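Local atomic coordinates of uncharacterized protein (Leptospirillum rubarum, PDB entry 3O2I), a protein that is of unknown function but forms a two-chain assembly in which the beta-sheet of one subunit is continued by a strand of the other. Residues 31-35 and 72-76; 59-64 and 79-83. One frame throughout, in Å; residues are numbered along the deposited sequence.

Interaction 1. Residues 31-35 and 72-76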
loop_
_atom_site.group_PDB
_atom_site.type_symbol
_atom_site.label_atom_id
_atom_site.label_comp_id
_atom_site.label_asym_id
_atom_site.label_seq_id
_atom_site.Cartn_x
_atom_site.Cartn_y
_atom_site.Cartn_z
ATOM N N GLU B 31 3.038 -1.648 6.437
ATOM C CA GLU B 31 1.648 -1.833 6.806
ATOM C C GLU B 31 1.450 -2.743 8.027
ATOM O O GLU B 31 2.087 -3.788 8.148
ATOM C CB GLU B 31 0.867 -2.391 5.624
ATOM C CG GLU B 31 -0.614 -2.530 5.875
ATOM C CD GLU B 31 -1.327 -3.229 4.717
ATOM O OE1 GLU B 31 -0.635 -3.796 3.846
ATOM O OE2 GLU B 31 -2.575 -3.199 4.682
ATOM N N LEU B 32 0.537 -2.337 8.905
ATOM C CA LEU B 32 0.119 -3.136 10.057
ATOM C C LEU B 32 -1.352 -3.473 9.903
ATOM O O LEU B 32 -2.188 -2.587 9.678
ATOM C CB LEU B 32 0.329 -2.355 11.354
ATOM C CG LEU B 32 1.758 -1.957 11.729
ATOM C CD1 LEU B 32 1.758 -0.900 12.818
ATOM C CD2 LEU B 32 2.569 -3.158 12.163
ATOM N N VAL B 33 -1.675 -4.752 10.025
ATOM C CA VAL B 33 -3.039 -5.209 9.802
ATOM C C VAL B 33 -3.649 -5.849 11.059
ATOM O O VAL B 33 -3.035 -6.705 11.696
ATOM C CB VAL B 33 -3.087 -6.222 8.650
ATOM C CG1 VAL B 33 -4.497 -6.750 8.465
ATOM C CG2 VAL B 33 -2.554 -5.585 7.334
ATOM N N SER B 34 -4.859 -5.423 11.404
ATOM C CA SER B 34 -5.661 -6.099 12.420
ATOM C C SER B 34 -6.767 -6.853 11.704
ATOM O O SER B 34 -7.734 -6.260 11.232
ATOM C CB SER B 34 -6.250 -5.093 13.416
ATOM O OG SER B 34 -7.171 -5.709 14.307
ATOM N N ARG B 35 -6.609 -8.166 11.610
ATOM C CA ARG B 35 -7.550 -9.005 10.886
ATOM C C ARG B 35 -8.862 -9.189 11.646
ATOM O O ARG B 35 -8.862 -9.403 12.858
ATOM C CB ARG B 35 -6.919 -10.366 10.603
ATOM C CG ARG B 35 -5.690 -10.291 9.725
ATOM C CD ARG B 35 -5.040 -11.650 9.581
ATOM N NE ARG B 35 -3.690 -11.519 9.051
ATOM C CZ ARG B 35 -2.652 -12.233 9.465
ATOM N NH1 ARG B 35 -2.809 -13.135 10.431
ATOM N NH2 ARG B 35 -1.455 -12.040 8.915
ATOM N N TRP B 72 -5.149 -7.041 19.941
ATOM C CA TRP B 72 -4.492 -6.451 18.776
ATOM C C TRP B 72 -5.314 -5.308 18.156
ATOM O O TRP B 72 -4.779 -4.234 17.895
ATOM C CB TRP B 72 -4.098 -7.541 17.758
ATOM C CG TRP B 72 -3.300 -7.039 16.558
ATOM C CD1 TRP B 72 -3.675 -7.100 15.243
ATOM C CD2 TRP B 72 -2.011 -6.399 16.577
ATOM N NE1 TRP B 72 -2.702 -6.538 14.446
ATOM C CE2 TRP B 72 -1.672 -6.101 15.240
ATOM C CE3 TRP B 72 -1.114 -6.048 17.593
ATOM C CZ2 TRP B 72 -0.471 -5.469 14.895
ATOM C CZ3 TRP B 72 0.072 -5.422 17.251
ATOM C CH2 TRP B 72 0.384 -5.134 15.912
ATOM N N HIS B 73 -6.613 -5.520 17.956
ATOM C CA HIS B 73 -7.465 -4.487 17.366
ATOM C C HIS B 73 -7.311 -3.111 18.033
ATOM O O HIS B 73 -7.605 -2.081 17.420
ATOM C CB HIS B 73 -8.938 -4.929 17.306
ATOM C CG HIS B 73 -9.631 -4.935 18.634
ATOM N ND1 HIS B 73 -10.421 -3.890 19.066
ATOM C CD2 HIS B 73 -9.668 -5.864 19.618
ATOM C CE1 HIS B 73 -10.909 -4.174 20.260
ATOM N NE2 HIS B 73 -10.467 -5.366 20.619
ATOM N N LEU B 74 -6.841 -3.093 19.278
ATOM C CA LEU B 74 -6.551 -1.829 19.953
ATOM C C LEU B 74 -5.045 -1.583 20.044
ATOM O O LEU B 74 -4.576 -0.446 19.904
ATOM C CB LEU B 74 -7.178 -1.791 21.352
ATOM C CG LEU B 74 -8.704 -1.889 21.446
ATOM C CD1 LEU B 74 -9.171 -1.982 22.900
ATOM C CD2 LEU B 74 -9.370 -0.717 20.734
ATOM N N GLN B 75 -4.289 -2.652 20.277
ATOM C CA GLN B 75 -2.838 -2.545 20.397
ATOM C C GLN B 75 -2.194 -2.017 19.115
ATOM O O GLN B 75 -1.211 -1.282 19.171
ATOM C CB GLN B 75 -2.231 -3.901 20.767
ATOM C CG GLN B 75 -0.711 -3.924 20.775
ATOM C CD GLN B 75 -0.126 -3.440 22.084
ATOM O OE1 GLN B 75 1.062 -3.115 22.167
ATOM N NE2 GLN B 75 -0.954 -3.405 23.123
ATOM N N ILE B 76 -2.749 -2.390 17.962
ATOM C CA ILE B 76 -2.194 -1.955 16.682
ATOM C C ILE B 76 -2.079 -0.441 16.650
ATOM O O ILE B 76 -1.078 0.100 16.191
ATOM C CB ILE B 76 -3.014 -2.451 15.477
ATOM C CG1 ILE B 76 -2.269 -2.152 14.171
ATOM C CG2 ILE B 76 -4.412 -1.826 15.457
ATOM C CD1 ILE B 76 -2.914 -2.779 12.936
#

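Interaction 2. Residues 59-64 and 79-83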
loop_
_atom_site.group_PDB
_atom_site.type_symbol
_atom_site.label_atom_id
_atom_site.label_comp_id
_atom_site.label_asym_id
_atom_site.label_seq_id
_atom_site.Cartn_x
_atom_site.Cartn_y
_atom_site.Cartn_z
ATOM N N LEU B 59 10.897 -3.875 15.852
ATOM C CA LEU B 59 10.274 -2.601 16.192
ATOM C C LEU B 59 8.994 -2.790 17.011
ATOM O O LEU B 59 8.710 -1.993 17.904
ATOM C CB LEU B 59 9.962 -1.795 14.928
ATOM C CG LEU B 59 11.165 -1.120 14.276
ATOM C CD1 LEU B 59 10.738 -0.364 13.030
ATOM C CD2 LEU B 59 11.842 -0.182 15.267
ATOM N N LEU B 60 8.217 -3.825 16.690
ATOM C CA LEU B 60 6.980 -4.097 17.421
ATOM C C LEU B 60 7.301 -4.516 18.859
ATOM O O LEU B 60 6.632 -4.087 19.803
ATOM C CB LEU B 60 6.121 -5.178 16.731
ATOM C CG LEU B 60 5.735 -5.047 15.249
ATOM C CD1 LEU B 60 4.478 -5.883 14.912
ATOM C CD2 LEU B 60 5.534 -3.608 14.830
ATOM N N LEU B 61 8.310 -5.368 19.023
ATOM C CA LEU B 61 8.760 -5.735 20.363
ATOM C C LEU B 61 9.072 -4.463 21.157
ATOM O O LEU B 61 8.646 -4.328 22.302
ATOM C CB LEU B 61 9.976 -6.666 20.312
ATOM C CG LEU B 61 9.699 -8.014 19.635
ATOM C CD1 LEU B 61 10.970 -8.835 19.492
ATOM C CD2 LEU B 61 8.639 -8.806 20.390
ATOM N N GLU B 62 9.776 -3.519 20.535
ATOM C CA GLU B 62 10.103 -2.268 21.209
ATOM C C GLU B 62 8.831 -1.572 21.681
ATOM O O GLU B 62 8.705 -1.220 22.850
ATOM C CB GLU B 62 10.906 -1.336 20.304
ATOM C CG GLU B 62 12.388 -1.659 20.196
ATOM C CD GLU B 62 13.139 -0.642 19.344
ATOM O OE1 GLU B 62 12.914 0.578 19.526
ATOM O OE2 GLU B 62 13.950 -1.059 18.487
ATOM N N ALA B 63 7.887 -1.374 20.768
ATOM C CA ALA B 63 6.610 -0.767 21.130
ATOM C C ALA B 63 5.957 -1.465 22.333
ATOM O O ALA B 63 5.287 -0.832 23.147
ATOM C CB ALA B 63 5.663 -0.778 19.942
ATOM N N PHE B 64 6.145 -2.775 22.433
ATOM C CA PHE B 64 5.423 -3.566 23.423
ATOM C C PHE B 64 5.777 -3.212 24.866
ATOM O O PHE B 64 5.186 -3.743 25.799
ATOM C CB PHE B 64 5.620 -5.059 23.166
ATOM C CG PHE B 64 4.726 -5.609 22.088
ATOM C CD1 PHE B 64 3.836 -4.784 21.412
ATOM C CD2 PHE B 64 4.768 -6.952 21.757
ATOM C CE1 PHE B 64 3.012 -5.293 20.430
ATOM C CE2 PHE B 64 3.946 -7.462 20.779
ATOM C CZ PHE B 64 3.069 -6.629 20.112
ATOM N N VAL B 79 1.116 0.565 18.738
ATOM C CA VAL B 79 2.338 0.291 17.986
ATOM C C VAL B 79 2.573 1.349 16.890
ATOM O O VAL B 79 3.685 1.871 16.727
ATOM C CB VAL B 79 2.270 -1.112 17.347
ATOM C CG1 VAL B 79 3.442 -1.334 16.398
ATOM C CG2 VAL B 79 2.221 -2.184 18.436
ATOM N N SER B 80 1.521 1.659 16.140
ATOM C CA SER B 80 1.588 2.715 15.130
ATOM C C SER B 80 2.090 4.024 15.740
ATOM O O SER B 80 3.026 4.644 15.222
ATOM C CB SER B 80 0.215 2.925 14.489
ATOM O OG SER B 80 0.245 4.000 13.555
ATOM N N LYS B 81 1.467 4.434 16.846
ATOM C CA LYS B 81 1.827 5.676 17.538
ATOM C C LYS B 81 3.297 5.724 17.938
ATOM O O LYS B 81 3.916 6.785 17.930
ATOM C CB LYS B 81 0.968 5.866 18.788
ATOM C CG LYS B 81 -0.431 6.389 18.532
ATOM C CD LYS B 81 -1.132 6.705 19.850
ATOM C CE LYS B 81 -0.410 7.811 20.612
ATOM N NZ LYS B 81 -1.027 8.080 21.949
ATOM N N TYR B 82 3.848 4.566 18.282
ATOM C CA TYR B 82 5.227 4.480 18.746
ATOM C C TYR B 82 6.222 4.561 17.593
ATOM O O TYR B 82 7.222 5.272 17.682
ATOM C CB TYR B 82 5.457 3.206 19.574
ATOM C CG TYR B 82 6.910 2.973 19.911
ATOM C CD1 TYR B 82 7.514 3.632 20.978
ATOM C CD2 TYR B 82 7.684 2.106 19.154
ATOM C CE1 TYR B 82 8.855 3.430 21.281
ATOM C CE2 TYR B 82 9.018 1.896 19.445
ATOM C CZ TYR B 82 9.602 2.562 20.508
ATOM O OH TYR B 82 10.934 2.351 20.784
ATOM N N LEU B 83 5.955 3.828 16.514
ATOM C CA LEU B 83 6.782 3.933 15.317
ATOM C C LEU B 83 6.845 5.371 14.815
ATOM O O LEU B 83 7.903 5.844 14.396
ATOM C CB LEU B 83 6.274 3.009 14.202
ATOM C CG LEU B 83 6.329 1.511 14.517
ATOM C CD1 LEU B 83 5.929 0.689 13.298
ATOM C CD2 LEU B 83 7.713 1.113 14.988
#

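Interaction 1. Residues 31-35 and 72-76
Val33 O accepts a hydrogen bond from the indole of Trp72, 2.8 Å from NE1, and this bond pins the first turn of helix 72-87 to strand 28-35 in an alpha+beta fold, where helices pack on an antiparallel sheet. The N-H points almost straight at the oxygen, at 166°, and the oxygen lies in the indole plane at its edge. Seen from the carbonyl, however, the donor sits above the plane of the peptide, 41° out of it. Trp72 reaches the strand because its CG stands anti to the backbone N (chi1 -175°), which carries the ring across to strand 28-35. CD1 of the same ring comes within 3.6 Å of Ser34 CA, so the five-membered ring both bonds to and packs on the strand.

One turn on, Ile76 CB lies over a face of the indole, toward its rim, while the extended chain of Ile76 drives CD1 into the strand between Leu32 and Ser34. There CD1 meets Leu32 CB at 3.6 Å and comes within 3.6 Å of Ser34 N. The helix segment runs roughly antiparallel to the strand, the axes of the short segments 8.2 Å apart.

Strand 41-47 pairs with one edge of this strand, through Leu32 with Ile43 and Ser34 with Val41. A parallel ladder with a strand of the second subunit carries the sheet across the interface, and Phe100 of that subunit meets the Trp72 ring edge-to-face. Where the helix begins, Ser34 OG rests 3.3 Å from His73 CA.

Interaction 2. Residues 59-64 and 79-83
Tyr82 lays a face of its ring over Ala63, with Ala63 CA 4.0 Å from the ring centroid and 25° off its normal, a CH-pi contact at the crossing of two helices. Helices 53-63 and 72-87 form a helix-helix pair here, their local axes 9.3 Å apart and steeply crossed at 104°. The small Ala63 lets the aromatic ring settle close to the helix backbone, and Ala63 CB touches the ring at CD2, 3.6 Å away.

The phenol then runs on past Ala63 toward Glu62, whose chain crosses it at about a right angle. Tyr82 OH donates to Glu62 OE1 over 2.9 Å, meeting the lone pair that faces away from the other carboxylate oxygen. That oxygen lies in the plane of the phenol ring at its edge, while the carboxylate itself is turned 78° from the ring. His87 NE2 also bonds to Glu62 OE1, so two groups of helix 72-87 grip this one oxygen.

Val79 works with its two methyls spread apart: CG1, anti to the backbone N, presses on Leu60, and CG2 turns to Ala63 and Phe64. CG2 stands 3.8 Å from Phe64 CE1. Farther along the crossing, Leu83 CD2 packs on Leu59 CB at 3.7 Å. Phe64 also reaches the second subunit: its backbone O accepts a hydrogen bond from Lys106 NZ of that chain. The tightest carbon pair of this packing joins Leu60 CD2 to Val79 CG1, 3.5 Å apart.

How the interactions relate
From the N terminus the chain first lays down strand 28-35, turns back through strand 41-47, then climbs helix 53-63 before helix 72-87 begins. Interaction 1 closes the longer loop, with 36 residues between 31-35 and 72-76; interaction 2 closes a shorter one, 14 residues between 59-64 and 79-83. The two cross, since 59-64 lies within the first loop and 79-83 beyond it. Helix 72-87 serves both, its first turn set on the strand and its middle on helix 53-63. Leu32 joins them, CD1 lying 4.0 Å from Val79 CG1, and both contacts border the second subunit.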